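Spore germination protein B3 (Bacillus subtilis subsp. subtilis, PDB 3N54) takes part in spore germination in response to the mixture of L-asparagine, glucose, fructose and potassium ions, as the lipoprotein component of a germinant receptor. Local coordinates at residues K145-L150 with L166-K171; S103-A108 with P149-R154; I236-E241 with I312-Y317; P245-S250 with S330-K335. One frame throughout, in Å; residues are numbered along the deposited sequence.

Contact 1 of 4, residues K145-L150 with L166-K171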
loop_
_atom_site.group_PDB
_atom_site.type_symbol
_atom_site.label_atom_id
_atom_site.label_comp_id
_atom_site.label_asym_id
_atom_site.label_seq_id
_atom_site.Cartn_x
_atom_site.Cartn_y
_atom_site.Cartn_z
ATOM N N LYS A 145 10.790 0.234 -0.907
ATOM C CA LYS A 145 10.401 1.636 -0.845
ATOM C C LYS A 145 10.463 2.246 -2.256
ATOM O O LYS A 145 11.092 1.657 -3.144
ATOM C CB LYS A 145 11.288 2.379 0.172
ATOM C CG LYS A 145 12.774 2.445 -0.159
ATOM C CD LYS A 145 13.519 3.236 0.916
ATOM C CE LYS A 145 15.026 3.097 0.784
ATOM N NZ LYS A 145 15.488 1.713 1.087
ATOM N N ILE A 146 9.849 3.411 -2.489
ATOM C CA ILE A 146 9.184 4.232 -1.467
ATOM C C ILE A 146 7.656 4.254 -1.587
ATOM O O ILE A 146 7.098 4.904 -2.472
ATOM C CB ILE A 146 9.738 5.691 -1.501
ATOM C CG1 ILE A 146 11.221 5.716 -1.099
ATOM C CG2 ILE A 146 8.931 6.616 -0.586
ATOM C CD1 ILE A 146 11.858 7.094 -1.125
ATOM N N MET A 147 6.994 3.532 -0.683
ATOM C CA MET A 147 5.531 3.552 -0.567
ATOM C C MET A 147 5.048 3.257 0.866
ATOM O O MET A 147 4.470 2.195 1.123
ATOM C CB MET A 147 4.877 2.567 -1.552
ATOM C CG MET A 147 4.450 3.151 -2.874
ATOM S SD MET A 147 3.431 4.610 -2.652
ATOM C CE MET A 147 2.448 4.126 -1.226
ATOM N N ILE A 148 5.299 4.154 1.820
ATOM C CA ILE A 148 6.129 5.343 1.675
ATOM C C ILE A 148 7.510 5.180 2.341
ATOM O O ILE A 148 8.393 6.004 2.102
ATOM C CB ILE A 148 5.387 6.620 2.221
ATOM C CG1 ILE A 148 6.245 7.887 2.058
ATOM C CG2 ILE A 148 4.976 6.441 3.683
ATOM C CD1 ILE A 148 5.450 9.192 2.094
ATOM N N PRO A 149 7.733 4.112 3.143
ATOM C CA PRO A 149 6.956 2.939 3.565
ATOM C C PRO A 149 5.832 3.262 4.554
ATOM O O PRO A 149 6.025 4.051 5.480
ATOM C CB PRO A 149 8.006 2.056 4.242
ATOM C CG PRO A 149 8.975 3.009 4.785
ATOM C CD PRO A 149 9.067 4.104 3.773
ATOM N N LEU A 150 4.671 2.650 4.343
ATOM C CA LEU A 150 3.511 2.881 5.186
ATOM C C LEU A 150 3.718 2.229 6.545
ATOM O O LEU A 150 4.061 1.055 6.640
ATOM C CB LEU A 150 2.250 2.326 4.530
ATOM C CG LEU A 150 0.925 2.643 5.230
ATOM C CD1 LEU A 150 0.695 4.145 5.294
ATOM C CD2 LEU A 150 -0.230 1.950 4.527
ATOM N N LEU A 166 -2.424 4.339 -0.594
ATOM C CA LEU A 166 -1.587 3.335 -1.210
ATOM C C LEU A 166 -0.740 2.628 -0.154
ATOM O O LEU A 166 -0.401 3.195 0.877
ATOM C CB LEU A 166 -0.685 3.965 -2.271
ATOM C CG LEU A 166 -1.357 4.662 -3.461
ATOM C CD1 LEU A 166 -0.310 5.319 -4.362
ATOM C CD2 LEU A 166 -2.234 3.702 -4.264
ATOM N N ILE A 167 -0.406 1.381 -0.444
ATOM C CA ILE A 167 0.451 0.565 0.385
ATOM C C ILE A 167 1.469 -0.112 -0.538
ATOM O O ILE A 167 1.086 -0.679 -1.554
ATOM C CB ILE A 167 -0.384 -0.475 1.138
ATOM C CG1 ILE A 167 0.506 -1.419 1.947
ATOM C CG2 ILE A 167 -1.230 -1.266 0.166
ATOM C CD1 ILE A 167 -0.290 -2.372 2.842
ATOM N N GLN A 168 2.754 -0.039 -0.195
ATOM C CA GLN A 168 3.809 -0.675 -0.986
ATOM C C GLN A 168 3.504 -2.149 -1.212
ATOM O O GLN A 168 3.175 -2.853 -0.272
ATOM C CB GLN A 168 5.166 -0.574 -0.286
ATOM C CG GLN A 168 6.310 -1.267 -1.035
ATOM C CD GLN A 168 6.628 -0.600 -2.355
ATOM O OE1 GLN A 168 6.961 0.581 -2.389
ATOM N NE2 GLN A 168 6.548 -1.359 -3.452
ATOM N N ALA A 169 3.634 -2.608 -2.452
ATOM C CA ALA A 169 3.402 -4.011 -2.774
ATOM C C ALA A 169 4.723 -4.746 -2.974
ATOM O O ALA A 169 5.712 -4.144 -3.392
ATOM C CB ALA A 169 2.534 -4.135 -4.011
ATOM N N VAL A 170 4.737 -6.036 -2.641
ATOM C CA VAL A 170 5.878 -6.909 -2.923
ATOM C C VAL A 170 5.393 -8.152 -3.665
ATOM O O VAL A 170 4.239 -8.563 -3.525
ATOM C CB VAL A 170 6.631 -7.340 -1.657
ATOM C CG1 VAL A 170 7.189 -6.127 -0.931
ATOM C CG2 VAL A 170 5.719 -8.137 -0.738
ATOM N N LYS A 171 6.272 -8.739 -4.468
ATOM C CA LYS A 171 5.926 -9.927 -5.239
ATOM C C LYS A 171 7.082 -10.901 -5.263
ATOM O O LYS A 171 8.237 -10.503 -5.429
ATOM C CB LYS A 171 5.539 -9.549 -6.671
ATOM C CG LYS A 171 5.110 -10.734 -7.560
ATOM C CD LYS A 171 4.482 -10.245 -8.864
ATOM C CE LYS A 171 4.040 -11.391 -9.771
ATOM N NZ LYS A 171 5.161 -11.967 -10.570
HETATM O O HOH W 1 3.637 0.112 2.545
#
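Met147 and Gln168 meet through both backbone and side chain. Gln168 N donates to Met147 O at 3.1 Å, with an N-H...O angle of 135°. That one N-H is shared with water 1, which fits the bent angle; the water also donates to Met147 O. The Gln168 side chain leaves the backbone extended and then bends (chi2 66°), which lays its amide across the methionine, with OE1 3.0 Å from Met147 CB. The other end of the amide is pinned: NE2 donates almost straight (175°) to Ala169 O, 2.9 Å away and in the amide plane. With an alanine here, Ala169 O would probably lose its side-chain donor, and Met147 CB would be left without the amide packed across it. Beyond the amide, the bent methionine chain carries CE to within 3.3 Å of Leu166 CB, tighter than ordinary van der Waals contact. Leu150 CD2 lies 4.2 Å from Ile167 CB, the two side chains crossing at about a right angle. On the far side of strand 165-172, strand 177-186 contributes Ile184 against Leu166 and Tyr179 against Gln168. The loop 145-150, with a cis peptide before Pro149, thus meets a strand of the five-stranded mixed sheet through one direct backbone bond, a bridging water and an amide whose rotation is fixed by its own strand.

Contact 2 of 4, residues S103-A108 with P149-R154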
loop_
_atom_site.group_PDB
_atom_site.type_symbol
_atom_site.label_atom_id
_atom_site.label_comp_id
_atom_site.label_asym_id
_atom_site.label_seq_id
_atom_site.Cartn_x
_atom_site.Cartn_y
_atom_site.Cartn_z
ATOM N N SER A 103 5.793 2.655 14.519
ATOM C CA SER A 103 6.755 2.474 13.437
ATOM C C SER A 103 6.770 1.084 12.757
ATOM O O SER A 103 7.562 0.871 11.839
ATOM C CB SER A 103 8.156 2.777 13.968
ATOM O OG SER A 103 8.521 1.827 14.941
ATOM N N SER A 104 5.930 0.147 13.194
ATOM C CA SER A 104 5.827 -1.147 12.519
ATOM C C SER A 104 5.372 -0.920 11.079
ATOM O O SER A 104 4.452 -0.139 10.844
ATOM C CB SER A 104 4.828 -2.068 13.221
ATOM O OG SER A 104 5.186 -2.297 14.567
ATOM N N TYR A 105 6.002 -1.599 10.124
ATOM C CA TYR A 105 5.667 -1.418 8.713
ATOM C C TYR A 105 4.490 -2.278 8.291
ATOM O O TYR A 105 4.330 -3.400 8.758
ATOM C CB TYR A 105 6.850 -1.787 7.816
ATOM C CG TYR A 105 8.083 -0.940 7.987
ATOM C CD1 TYR A 105 8.163 0.320 7.418
ATOM C CD2 TYR A 105 9.185 -1.416 8.684
ATOM C CE1 TYR A 105 9.309 1.100 7.553
ATOM C CE2 TYR A 105 10.331 -0.648 8.829
ATOM C CZ TYR A 105 10.386 0.611 8.265
ATOM O OH TYR A 105 11.522 1.384 8.408
ATOM N N LEU A 106 3.689 -1.748 7.376
ATOM C CA LEU A 106 2.567 -2.471 6.808
ATOM C C LEU A 106 2.763 -2.539 5.297
ATOM O O LEU A 106 3.013 -1.511 4.662
ATOM C CB LEU A 106 1.260 -1.769 7.139
ATOM C CG LEU A 106 -0.001 -2.468 6.630
ATOM C CD1 LEU A 106 -0.173 -3.807 7.331
ATOM C CD2 LEU A 106 -1.238 -1.576 6.807
ATOM N N MET A 107 2.654 -3.740 4.727
ATOM C CA MET A 107 2.853 -3.932 3.298
ATOM C C MET A 107 1.898 -4.937 2.690
ATOM O O MET A 107 1.294 -5.747 3.393
ATOM C CB MET A 107 4.270 -4.385 3.020
ATOM C CG MET A 107 5.274 -3.405 3.513
ATOM S SD MET A 107 6.731 -3.442 2.532
ATOM C CE MET A 107 7.563 -1.986 3.171
ATOM N N ALA A 108 1.791 -4.862 1.365
ATOM C CA ALA A 108 0.874 -5.679 0.600
ATOM C C ALA A 108 1.642 -6.661 -0.265
ATOM O O ALA A 108 2.708 -6.343 -0.791
ATOM C CB ALA A 108 -0.012 -4.798 -0.272
ATOM N N PRO A 149 7.733 4.112 3.143
ATOM C CA PRO A 149 6.956 2.939 3.565
ATOM C C PRO A 149 5.832 3.262 4.554
ATOM O O PRO A 149 6.025 4.051 5.480
ATOM C CB PRO A 149 8.006 2.056 4.242
ATOM C CG PRO A 149 8.975 3.009 4.785
ATOM C CD PRO A 149 9.067 4.104 3.773
ATOM N N LEU A 150 4.671 2.650 4.343
ATOM C CA LEU A 150 3.511 2.881 5.186
ATOM C C LEU A 150 3.718 2.229 6.545
ATOM O O LEU A 150 4.061 1.055 6.640
ATOM C CB LEU A 150 2.250 2.326 4.530
ATOM C CG LEU A 150 0.925 2.643 5.230
ATOM C CD1 LEU A 150 0.695 4.145 5.294
ATOM C CD2 LEU A 150 -0.230 1.950 4.527
ATOM N N ARG A 151 3.523 3.009 7.595
ATOM C CA ARG A 151 3.628 2.506 8.949
ATOM C C ARG A 151 2.235 2.400 9.552
ATOM O O ARG A 151 1.319 3.120 9.162
ATOM C CB ARG A 151 4.549 3.401 9.772
ATOM C CG ARG A 151 5.978 3.346 9.249
ATOM C CD ARG A 151 6.893 4.361 9.886
ATOM N NE ARG A 151 8.159 4.458 9.151
ATOM C CZ ARG A 151 9.260 3.744 9.398
ATOM N NH1 ARG A 151 9.296 2.836 10.374
ATOM N NH2 ARG A 151 10.345 3.939 8.653
ATOM N N ILE A 152 2.091 1.453 10.470
ATOM C CA ILE A 152 0.844 1.192 11.186
ATOM C C ILE A 152 0.188 2.459 11.728
ATOM O O ILE A 152 -1.024 2.602 11.656
ATOM C CB ILE A 152 1.099 0.198 12.355
ATOM C CG1 ILE A 152 1.123 -1.235 11.823
ATOM C CG2 ILE A 152 0.042 0.331 13.439
ATOM C CD1 ILE A 152 -0.199 -1.701 11.264
ATOM N N GLY A 153 0.996 3.368 12.266
ATOM C CA GLY A 153 0.496 4.636 12.794
ATOM C C GLY A 153 -0.362 5.365 11.780
ATOM O O GLY A 153 -1.535 5.672 12.044
ATOM N N ARG A 154 0.212 5.603 10.606
ATOM C CA ARG A 154 -0.488 6.304 9.541
ATOM C C ARG A 154 -1.636 5.504 8.937
ATOM O O ARG A 154 -2.733 6.039 8.767
ATOM C CB ARG A 154 0.481 6.698 8.431
ATOM C CG ARG A 154 1.340 7.883 8.784
ATOM C CD ARG A 154 2.120 8.379 7.575
ATOM N NE ARG A 154 2.645 9.722 7.816
ATOM C CZ ARG A 154 2.097 10.854 7.374
ATOM N NH1 ARG A 154 2.677 12.014 7.672
ATOM N NH2 ARG A 154 0.987 10.846 6.631
HETATM O O HOH W 1 3.637 0.112 2.545
#
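Leu106 N donates to Leu150 O and Ile152 N to Ser104 O, each at 2.9 Å and nearly straight. The two bonds flank Tyr105 and Arg151, whose backbones form an isolated beta bridge just where the chain turns into helix 152-160. Arg151 is the N-cap, and it is the carbonyl of Ser104, across the contact, that accepts the amide of Ile152, the first helical residue. The arginine side chain, extended from CG to NE, runs beside Tyr105 in the same direction and adds two weak bonds. NH1 reaches Ser103 O, which lies at the edge of the guanidinium, and NH2 reaches Tyr105 OH at 2.8 Å. The ring and guanidinium planes are 45° apart, with Tyr105 CE1 over one guanidinium face, 3.2 Å from Arg151 CZ. A leucine in its place would probably leave Ser103 O and Tyr105 OH without these donors and the phenol less firmly held against turning. Pro149 lies alongside the same ring, its CG 3.4 Å from Tyr105 CE1, and Met107 CE approaches CB of this proline at 4.2 Å. Leu106 points toward the helix start and has its CB 4.4 Å from Ile152 CD1; Ala155 of the helix and Ile75 of strand 74-77 also pack on this leucine. Ser104 turns its hydroxyl outside the contact, to Leu72 O and Arg101 N. Water 1 donates to Leu106 O at 2.7 Å and accepts from Leu150 N.

Contact 3 of 4, residues I236-E241 with I312-Y317. With SO4 (sulfate ion), chain J.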
loop_
_atom_site.group_PDB
_atom_site.type_symbol
_atom_site.label_atom_id
_atom_site.label_comp_id
_atom_site.label_asym_id
_atom_site.label_seq_id
_atom_site.Cartn_x
_atom_site.Cartn_y
_atom_site.Cartn_z
ATOM N N ILE A 236 0.233 22.263 -6.463
ATOM C CA ILE A 236 -1.108 21.911 -6.909
ATOM C C ILE A 236 -2.087 23.028 -6.582
ATOM O O ILE A 236 -2.251 23.389 -5.421
ATOM C CB ILE A 236 -1.599 20.616 -6.248
ATOM C CG1 ILE A 236 -0.654 19.456 -6.573
ATOM C CG2 ILE A 236 -3.000 20.284 -6.715
ATOM C CD1 ILE A 236 -1.115 18.119 -6.033
ATOM N N LYS A 237 -2.739 23.562 -7.610
ATOM C CA LYS A 237 -3.709 24.638 -7.452
ATOM C C LYS A 237 -5.067 24.203 -8.006
ATOM O O LYS A 237 -5.275 24.217 -9.219
ATOM C CB LYS A 237 -3.216 25.900 -8.168
ATOM C CG LYS A 237 -4.111 27.114 -7.978
ATOM C CD LYS A 237 -3.525 28.357 -8.633
ATOM C CE LYS A 237 -4.357 29.590 -8.305
ATOM N NZ LYS A 237 -3.808 30.832 -8.924
ATOM N N PRO A 238 -5.990 23.787 -7.123
ATOM C CA PRO A 238 -7.329 23.434 -7.586
ATOM C C PRO A 238 -8.210 24.665 -7.788
ATOM O O PRO A 238 -8.218 25.557 -6.942
ATOM C CB PRO A 238 -7.875 22.569 -6.448
ATOM C CG PRO A 238 -7.158 23.030 -5.245
ATOM C CD PRO A 238 -5.796 23.461 -5.699
ATOM N N VAL A 239 -8.933 24.702 -8.904
ATOM C CA VAL A 239 -9.866 25.781 -9.214
ATOM C C VAL A 239 -11.223 25.174 -9.543
ATOM O O VAL A 239 -11.306 24.255 -10.358
ATOM C CB VAL A 239 -9.394 26.620 -10.417
ATOM C CG1 VAL A 239 -10.392 27.724 -10.715
ATOM C CG2 VAL A 239 -8.016 27.208 -10.160
ATOM N N ILE A 240 -12.283 25.681 -8.915
ATOM C CA ILE A 240 -13.630 25.174 -9.172
ATOM C C ILE A 240 -14.225 25.942 -10.338
ATOM O O ILE A 240 -14.372 27.163 -10.265
ATOM C CB ILE A 240 -14.563 25.303 -7.954
ATOM C CG1 ILE A 240 -14.144 24.348 -6.838
ATOM C CG2 ILE A 240 -15.993 24.974 -8.356
ATOM C CD1 ILE A 240 -12.791 24.631 -6.234
ATOM N N GLU A 241 -14.570 25.232 -11.411
ATOM C CA GLU A 241 -15.124 25.880 -12.595
ATOM C C GLU A 241 -15.775 24.898 -13.579
ATOM O O GLU A 241 -15.074 24.302 -14.398
ATOM C CB GLU A 241 -14.031 26.696 -13.310
ATOM C CG GLU A 241 -12.689 25.974 -13.494
ATOM C CD GLU A 241 -11.682 26.796 -14.287
ATOM O OE1 GLU A 241 -10.843 26.192 -14.993
ATOM O OE2 GLU A 241 -11.734 28.044 -14.210
ATOM N N ILE A 312 -7.993 22.844 1.746
ATOM C CA ILE A 312 -7.209 24.020 2.128
ATOM C C ILE A 312 -7.560 25.243 1.272
ATOM O O ILE A 312 -7.784 26.328 1.803
ATOM C CB ILE A 312 -5.687 23.746 2.023
ATOM C CG1 ILE A 312 -5.277 22.586 2.936
ATOM C CG2 ILE A 312 -4.889 24.984 2.406
ATOM C CD1 ILE A 312 -3.849 22.109 2.723
ATOM N N GLN A 313 -7.606 25.062 -0.046
ATOM C CA GLN A 313 -7.889 26.165 -0.971
ATOM C C GLN A 313 -9.365 26.544 -1.056
ATOM O O GLN A 313 -9.679 27.712 -1.280
ATOM C CB GLN A 313 -7.386 25.844 -2.387
ATOM C CG GLN A 313 -5.923 26.179 -2.658
ATOM C CD GLN A 313 -4.957 25.372 -1.816
ATOM O OE1 GLN A 313 -4.901 25.531 -0.598
ATOM N NE2 GLN A 313 -4.170 24.517 -2.468
ATOM N N HIS A 314 -10.265 25.574 -0.896
ATOM C CA HIS A 314 -11.702 25.838 -1.046
ATOM C C HIS A 314 -12.576 25.127 -0.004
ATOM O O HIS A 314 -13.298 24.187 -0.337
ATOM C CB HIS A 314 -12.137 25.467 -2.468
ATOM C CG HIS A 314 -11.441 26.263 -3.529
ATOM N ND1 HIS A 314 -11.764 27.574 -3.806
ATOM C CD2 HIS A 314 -10.426 25.941 -4.365
ATOM C CE1 HIS A 314 -10.984 28.023 -4.773
ATOM N NE2 HIS A 314 -10.166 27.051 -5.132
ATOM N N PRO A 315 -12.528 25.595 1.260
ATOM C CA PRO A 315 -13.294 25.016 2.375
ATOM C C PRO A 315 -14.812 24.922 2.155
ATOM O O PRO A 315 -15.416 23.911 2.517
ATOM C CB PRO A 315 -13.003 25.976 3.533
ATOM C CG PRO A 315 -11.705 26.584 3.209
ATOM C CD PRO A 315 -11.644 26.684 1.720
ATOM N N ASP A 316 -15.419 25.964 1.590
ATOM C CA ASP A 316 -16.870 25.974 1.363
ATOM C C ASP A 316 -17.281 24.878 0.388
ATOM O O ASP A 316 -18.165 24.076 0.688
ATOM C CB ASP A 316 -17.348 27.340 0.852
ATOM C CG ASP A 316 -17.263 28.434 1.911
ATOM O OD1 ASP A 316 -17.153 28.117 3.116
ATOM O OD2 ASP A 316 -17.319 29.622 1.533
ATOM N N TYR A 317 -16.636 24.852 -0.774
ATOM C CA TYR A 317 -16.879 23.811 -1.770
ATOM C C TYR A 317 -16.625 22.432 -1.161
ATOM O O TYR A 317 -17.426 21.511 -1.327
ATOM C CB TYR A 317 -15.985 24.027 -2.996
ATOM C CG TYR A 317 -16.190 23.020 -4.105
ATOM C CD1 TYR A 317 -17.202 23.185 -5.045
ATOM C CD2 TYR A 317 -15.363 21.906 -4.221
ATOM C CE1 TYR A 317 -17.391 22.264 -6.068
ATOM C CE2 TYR A 317 -15.541 20.980 -5.238
ATOM C CZ TYR A 317 -16.555 21.164 -6.158
ATOM O OH TYR A 317 -16.732 20.245 -7.166
HETATM S S SO4 J . -14.386 28.471 -1.280
HETATM O O1 SO4 J . -15.472 29.412 -1.534
HETATM O O2 SO4 J . -14.855 27.140 -1.650
HETATM O O3 SO4 J . -13.207 28.845 -2.052
HETATM O O4 SO4 J . -14.039 28.496 0.137
#
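Ile240, the last residue of strand 223-240, inserts its side chain between two rings of 312-317, where helix 306-313 gives way to helix 315-321. The strand is one arm of a beta hairpin with 245-258, and the helical junction packs against it near the protein surface. From CB, which points toward the helices, the chain forks. CG2 lies at 3.8 Å from Tyr317 CE1. CG1 sits over the centre of the Tyr317 ring in a CH-pi contact, 3.6 Å from the centroid and 9° off the normal. A bend at chi2 (65°) then sends CD1 to the other ring: it lies over one face of His314, offset toward the rim, 3.5 Å from the centroid.

The histidine is held at its edge from both nitrogens. NE2 makes a weak hydrogen bond to Pro238 O, and ND1 donates to O3 of a sulfate at 2.6 Å. With acceptors at both nitrogens, one of the bonds weak, the ring may well be doubly protonated in this crystal. His314 is the N-cap of helix 315-321, and the sulfate, probably from the crystallisation liquor, sits at the N-terminal end of that helix, where Asp316 N gives a hydrogen to O4 and Tyr317 N to O2. Tyr317 OH bonds to Gly243 O in the hairpin turn, tying the ring to the strand connection as well. One residue before the histidine, Gln313 crosses Pro238 at about a right angle, with its NE2 3.8 Å from Pro238 CD.

Contact 4 of 4, residues P245-S250 with S330-K335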
loop_
_atom_site.group_PDB
_atom_site.type_symbol
_atom_site.label_atom_id
_atom_site.label_comp_id
_atom_site.label_asym_id
_atom_site.label_seq_id
_atom_site.Cartn_x
_atom_site.Cartn_y
_atom_site.Cartn_z
ATOM N N PRO A 245 -14.166 20.355 -9.946
ATOM C CA PRO A 245 -12.838 20.932 -9.743
ATOM C C PRO A 245 -11.895 20.714 -10.926
ATOM O O PRO A 245 -12.048 19.746 -11.670
ATOM C CB PRO A 245 -12.305 20.184 -8.509
ATOM C CG PRO A 245 -13.309 19.102 -8.192
ATOM C CD PRO A 245 -14.280 19.029 -9.322
ATOM N N VAL A 246 -10.938 21.623 -11.090
ATOM C CA VAL A 246 -9.889 21.492 -12.095
ATOM C C VAL A 246 -8.545 21.677 -11.394
ATOM O O VAL A 246 -8.233 22.770 -10.922
ATOM C CB VAL A 246 -10.027 22.527 -13.226
ATOM C CG1 VAL A 246 -8.848 22.425 -14.186
ATOM C CG2 VAL A 246 -11.341 22.335 -13.972
ATOM N N PHE A 247 -7.763 20.603 -11.319
ATOM C CA PHE A 247 -6.460 20.639 -10.661
ATOM C C PHE A 247 -5.363 21.104 -11.604
ATOM O O PHE A 247 -5.084 20.448 -12.601
ATOM C CB PHE A 247 -6.083 19.256 -10.114
ATOM C CG PHE A 247 -6.740 18.913 -8.806
ATOM C CD1 PHE A 247 -6.169 19.306 -7.607
ATOM C CD2 PHE A 247 -7.913 18.180 -8.773
ATOM C CE1 PHE A 247 -6.766 18.989 -6.394
ATOM C CE2 PHE A 247 -8.518 17.857 -7.563
ATOM C CZ PHE A 247 -7.943 18.263 -6.373
ATOM N N HIS A 248 -4.751 22.242 -11.287
ATOM C CA HIS A 248 -3.580 22.717 -12.014
ATOM C C HIS A 248 -2.359 22.222 -11.260
ATOM O O HIS A 248 -2.056 22.706 -10.167
ATOM C CB HIS A 248 -3.550 24.242 -12.116
ATOM C CG HIS A 248 -4.517 24.802 -13.108
ATOM N ND1 HIS A 248 -5.860 24.953 -12.838
ATOM C CD2 HIS A 248 -4.332 25.265 -14.367
ATOM C CE1 HIS A 248 -6.461 25.479 -13.889
ATOM N NE2 HIS A 248 -5.556 25.677 -14.831
ATOM N N ILE A 249 -1.670 21.248 -11.840
ATOM C CA ILE A 249 -0.500 20.656 -11.219
ATOM C C ILE A 249 0.757 21.095 -11.950
ATOM O O ILE A 249 0.865 20.947 -13.169
ATOM C CB ILE A 249 -0.583 19.123 -11.225
ATOM C CG1 ILE A 249 -1.817 18.666 -10.440
ATOM C CG2 ILE A 249 0.693 18.518 -10.652
ATOM C CD1 ILE A 249 -1.907 17.165 -10.233
ATOM N N SER A 250 1.701 21.638 -11.193
ATOM C CA SER A 250 2.971 22.092 -11.721
ATOM C C SER A 250 4.056 21.180 -11.183
ATOM O O SER A 250 4.110 20.931 -9.985
ATOM C CB SER A 250 3.234 23.536 -11.297
ATOM O OG SER A 250 4.435 24.025 -11.863
ATOM N N SER A 330 -13.729 11.547 -9.894
ATOM C CA SER A 330 -13.909 10.910 -11.197
ATOM C C SER A 330 -14.242 11.909 -12.312
ATOM O O SER A 330 -13.854 11.705 -13.461
ATOM C CB SER A 330 -15.006 9.851 -11.123
ATOM O OG SER A 330 -14.597 8.762 -10.321
ATOM N N GLU A 331 -14.955 12.977 -11.959
ATOM C CA GLU A 331 -15.356 14.017 -12.907
ATOM C C GLU A 331 -14.337 15.147 -13.008
ATOM O O GLU A 331 -14.508 16.063 -13.812
ATOM C CB GLU A 331 -16.689 14.627 -12.473
ATOM C CG GLU A 331 -17.837 13.632 -12.319
ATOM C CD GLU A 331 -19.028 14.215 -11.558
ATOM O OE1 GLU A 331 -19.977 13.450 -11.270
ATOM O OE2 GLU A 331 -19.015 15.430 -11.241
ATOM N N THR A 332 -13.288 15.095 -12.196
ATOM C CA THR A 332 -12.311 16.176 -12.143
ATOM C C THR A 332 -11.384 16.179 -13.358
ATOM O O THR A 332 -11.052 15.126 -13.897
ATOM C CB THR A 332 -11.478 16.082 -10.842
ATOM O OG1 THR A 332 -12.358 16.138 -9.710
ATOM C CG2 THR A 332 -10.473 17.211 -10.750
ATOM N N ASP A 333 -10.980 17.375 -13.782
ATOM C CA ASP A 333 -10.051 17.548 -14.894
ATOM C C ASP A 333 -8.690 17.962 -14.360
ATOM O O ASP A 333 -8.595 18.620 -13.325
ATOM C CB ASP A 333 -10.561 18.609 -15.875
ATOM C CG ASP A 333 -11.865 18.213 -16.546
ATOM O OD1 ASP A 333 -12.072 18.611 -17.711
ATOM O OD2 ASP A 333 -12.684 17.504 -15.920
ATOM N N PHE A 334 -7.641 17.583 -15.079
ATOM C CA PHE A 334 -6.278 17.893 -14.679
ATOM C C PHE A 334 -5.538 18.600 -15.801
ATOM O O PHE A 334 -5.659 18.225 -16.968
ATOM C CB PHE A 334 -5.535 16.611 -14.284
ATOM C CG PHE A 334 -6.122 15.919 -13.087
ATOM C CD1 PHE A 334 -7.197 15.059 -13.228
ATOM C CD2 PHE A 334 -5.607 16.142 -11.817
ATOM C CE1 PHE A 334 -7.753 14.427 -12.121
ATOM C CE2 PHE A 334 -6.154 15.517 -10.703
ATOM C CZ PHE A 334 -7.230 14.659 -10.855
ATOM N N LYS A 335 -4.784 19.629 -15.432
ATOM C CA LYS A 335 -3.962 20.382 -16.359
ATOM C C LYS A 335 -2.557 20.375 -15.787
ATOM O O LYS A 335 -2.337 20.840 -14.670
ATOM C CB LYS A 335 -4.473 21.816 -16.498
ATOM C CG LYS A 335 -5.908 21.937 -17.013
ATOM C CD LYS A 335 -6.027 21.516 -18.472
ATOM C CE LYS A 335 -7.429 21.769 -19.015
ATOM N NZ LYS A 335 -8.461 20.955 -18.306
#
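Phe247 and Phe334 project side by side from adjacent strands, pointing the same way. Their ring planes are only 12° apart but slid so far that the rings barely overlap, with centroids 5.5 Å apart. The touch is made largely by the CD2-CE2 side of Phe334 meeting the CB of Phe247, with Phe334 CD2 3.6 Å from Phe247 CB. Thr332 meets the Phe247 ring in its plane, at the edge, where Thr332 CG2 comes 3.4 Å from Phe247 CD2. With this methyl anti to the backbone N, OG1 is turned to the side of Pro245 CG, and the hydroxyl bonds back to Ile328 O in the preceding helix. Ile249 CD1 lies at the edge of the Phe334 ring, 4.2 Å from Phe334 CD2.

These aromatics occupy the sheet face covered by helices 306-313 and 325-331, from which Leu306, Ile310 and Trp325 pack on Phe247 and Phe329 on Phe334. The strands 245-258 and 333-342 are parallel neighbours in a mixed sheet, joined by a long, largely helical beta-alpha-beta crossover. On the opposite face, Val246 and His248 stand beside Asp333 and Lys335. The lysine bends at chi2, its CG 4.1 Å from Val246 CG1, while its CB lies at the same distance from His248 CD2. The strand pairing starts with a weak bond from Asp333 N to Pro245 O. Phe247 then donates its N to Asp333 O and receives Lys335 N on its own carbonyl, and Ile249 N closes on Lys335 O at 2.9 Å.

From the N terminus, contact 2 opens first and closes a loop of 40 residues, partly unmodelled, bringing strand 105-109 to the start of helix 152-160. Contact 1 opens before that loop has closed and ends 15 residues further on, at strand 165-172, so the two overlap at Pro149 and Leu150 and share a water. Ala108 and Gln168 join their strands in one mixed sheet. Contacts 3 and 4 both open only after these have closed, in the C-terminal, GerAC-like part of the protein, about 25 to 30 Å away between centres. With each other they cross: 236-241 and 245-250 form neighbouring hairpin strands, whose later partners are a helix junction and the parallel strand 333-342.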